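Local structure of Ika8 (Synthetic construct, 6G6P) at residues 26-31 with 38-43. The protein is a designed eight-bladed beta-propeller of WD40 repeats, probably made as a symmetric scaffold, with no natural function assigned to it. Sequence-based numbering, arbitrary orientation.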
loop_
_atom_site.group_PDB
_atom_site.type_symbol
_atom_site.label_atom_id
_atom_site.label_comp_id
_atom_site.label_asym_id
_atom_site.label_seq_id
_atom_site.Cartn_x
_atom_site.Cartn_y
_atom_site.Cartn_z
ATOM N N ASN A 26 -11.700 0.788 -15.104
ATOM C CA ASN A 26 -11.241 -0.361 -15.870
ATOM C C ASN A 26 -9.786 -0.170 -16.284
ATOM O O ASN A 26 -9.343 -0.698 -17.305
ATOM C CB ASN A 26 -12.137 -0.579 -17.087
ATOM C CG ASN A 26 -13.583 -0.200 -16.816
ATOM O OD1 ASN A 26 -14.227 -0.761 -15.928
ATOM N ND2 ASN A 26 -14.093 0.770 -17.567
ATOM N N ILE A 27 -9.043 0.596 -15.489
ATOM C CA ILE A 27 -7.665 0.969 -15.781
ATOM C C ILE A 27 -6.770 0.391 -14.695
ATOM O O ILE A 27 -7.097 0.468 -13.505
ATOM C CB ILE A 27 -7.499 2.498 -15.864
ATOM C CG1 ILE A 27 -8.465 3.091 -16.895
ATOM C CG2 ILE A 27 -6.057 2.869 -16.181
ATOM C CD1 ILE A 27 -7.975 2.994 -18.327
ATOM N N VAL A 28 -5.649 -0.193 -15.106
ATOM C CA VAL A 28 -4.624 -0.677 -14.192
ATOM C C VAL A 28 -3.317 0.001 -14.562
ATOM O O VAL A 28 -2.940 0.035 -15.739
ATOM C CB VAL A 28 -4.481 -2.210 -14.245
ATOM C CG1 VAL A 28 -3.115 -2.640 -13.715
ATOM C CG2 VAL A 28 -5.588 -2.873 -13.448
ATOM N N VAL A 29 -2.639 0.558 -13.563
ATOM C CA VAL A 29 -1.308 1.126 -13.726
ATOM C C VAL A 29 -0.334 0.242 -12.961
ATOM O O VAL A 29 -0.570 -0.084 -11.791
ATOM C CB VAL A 29 -1.250 2.583 -13.232
ATOM C CG1 VAL A 29 0.134 3.165 -13.465
ATOM C CG2 VAL A 29 -2.314 3.418 -13.932
ATOM N N SER A 30 0.746 -0.158 -13.625
ATOM C CA SER A 30 1.736 -1.049 -13.041
ATOM C C SER A 30 3.126 -0.461 -13.229
ATOM O O SER A 30 3.460 0.029 -14.312
ATOM C CB SER A 30 1.666 -2.449 -13.671
ATOM O OG SER A 30 1.871 -2.398 -15.073
ATOM N N GLY A 31 3.929 -0.511 -12.170
ATOM C CA GLY A 31 5.303 -0.042 -12.202
ATOM C C GLY A 31 6.260 -1.203 -12.014
ATOM O O GLY A 31 5.943 -2.180 -11.334
ATOM N N LYS A 38 3.181 1.153 -17.149
ATOM C CA LYS A 38 2.276 0.753 -18.216
ATOM C C LYS A 38 0.834 0.905 -17.760
ATOM O O LYS A 38 0.506 0.632 -16.602
ATOM C CB LYS A 38 2.551 -0.691 -18.655
ATOM C CG LYS A 38 3.866 -0.845 -19.406
ATOM C CD LYS A 38 4.123 -2.281 -19.831
ATOM C CE LYS A 38 5.556 -2.452 -20.313
ATOM N NZ LYS A 38 5.691 -3.569 -21.288
ATOM N N VAL A 39 -0.019 1.348 -18.678
ATOM C CA VAL A 39 -1.441 1.545 -18.423
ATOM C C VAL A 39 -2.216 0.571 -19.299
ATOM O O VAL A 39 -1.990 0.509 -20.513
ATOM C CB VAL A 39 -1.867 2.999 -18.699
ATOM C CG1 VAL A 39 -3.355 3.169 -18.474
ATOM C CG2 VAL A 39 -1.074 3.956 -17.819
ATOM N N TRP A 40 -3.117 -0.192 -18.684
ATOM C CA TRP A 40 -3.895 -1.202 -19.386
ATOM C C TRP A 40 -5.385 -0.939 -19.221
ATOM O O TRP A 40 -5.837 -0.442 -18.186
ATOM C CB TRP A 40 -3.585 -2.621 -18.881
ATOM C CG TRP A 40 -2.160 -2.851 -18.492
ATOM C CD1 TRP A 40 -1.576 -2.540 -17.299
ATOM C CD2 TRP A 40 -1.140 -3.468 -19.289
ATOM N NE1 TRP A 40 -0.253 -2.911 -17.308
ATOM C CE2 TRP A 40 0.040 -3.484 -18.517
ATOM C CE3 TRP A 40 -1.107 -4.000 -20.583
ATOM C CZ2 TRP A 40 1.237 -4.012 -18.995
ATOM C CZ3 TRP A 40 0.083 -4.525 -21.054
ATOM C CH2 TRP A 40 1.240 -4.526 -20.262
ATOM N N ASP A 41 -6.141 -1.284 -20.259
ATOM C CA ASP A 41 -7.598 -1.270 -20.222
ATOM C C ASP A 41 -8.075 -2.690 -19.951
ATOM O O ASP A 41 -7.824 -3.595 -20.753
ATOM C CB ASP A 41 -8.169 -0.740 -21.538
ATOM C CG ASP A 41 -9.681 -0.574 -21.502
ATOM O OD1 ASP A 41 -10.282 -0.694 -20.413
ATOM O OD2 ASP A 41 -10.269 -0.316 -22.574
ATOM N N ILE A 42 -8.753 -2.884 -18.820
ATOM C CA ILE A 42 -9.158 -4.227 -18.417
ATOM C C ILE A 42 -10.186 -4.808 -19.384
ATOM O O ILE A 42 -10.207 -6.019 -19.623
ATOM C CB ILE A 42 -9.677 -4.198 -16.965
ATOM C CG1 ILE A 42 -8.560 -3.763 -16.014
ATOM C CG2 ILE A 42 -10.202 -5.557 -16.549
ATOM C CD1 ILE A 42 -7.535 -4.844 -15.744
ATOM N N LEU A 43 -11.038 -3.971 -19.973
ATOM C CA LEU A 43 -12.099 -4.500 -20.827
ATOM C C LEU A 43 -11.543 -5.105 -22.113
ATOM O O LEU A 43 -12.033 -6.140 -22.582
ATOM C CB LEU A 43 -13.105 -3.397 -21.139
ATOM C CG LEU A 43 -13.713 -2.701 -19.919
ATOM C CD1 LEU A 43 -14.869 -1.805 -20.331
ATOM C CD2 LEU A 43 -14.163 -3.721 -18.882
#
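Trp40 reaches across to Ser30 with the edge of its indole, NE1 donating to OG at 3.1 Å in a nearly straight bond (175°) that lies in the ring plane. CG lies beside the backbone N (chi1 -36°), and with chi2 at 83° the pyrrole side of the ring is turned to the neighbouring strand, CD1 3.9 Å from Val28 CG1. Tryptophan thus supplies both a flat apolar surface and an N-H at its edge. Serine suits its place because one small hydroxyl takes the indole N-H and also bonds to NE2 of His14, linking strand, ring and loop. A phenylalanine here has no ring N-H, and would probably leave Ser30 OG without its mate on this strand and break the link from ring to His14. Farther along this face, Val28 CG2 meets Ile42 CD1 at 3.6 Å, two branched apolar groups that also pack on Phe23 of strand 18-24. The other face carries Ile27 CG2 against Val39 CG1, 3.6 Å apart, while Val29 and Val39 lie side by side; beta-branched residues suit extended strands, and Ile27 and Val29 continue onto Phe63 of the next blade. Between the two layers, paired backbone bonds join Val28 with Trp40 and Ser30 with Lys38, and Ile42 N closes the end on Asn26 O at 2.7 Å. Lys38 runs out extended and its NZ hydrogen-bonds Gly13 O. Together the segments form the central antiparallel hairpin of a four-stranded propeller blade, with the His-Ser-Trp hydrogen-bond network characteristic of WD40 repeats.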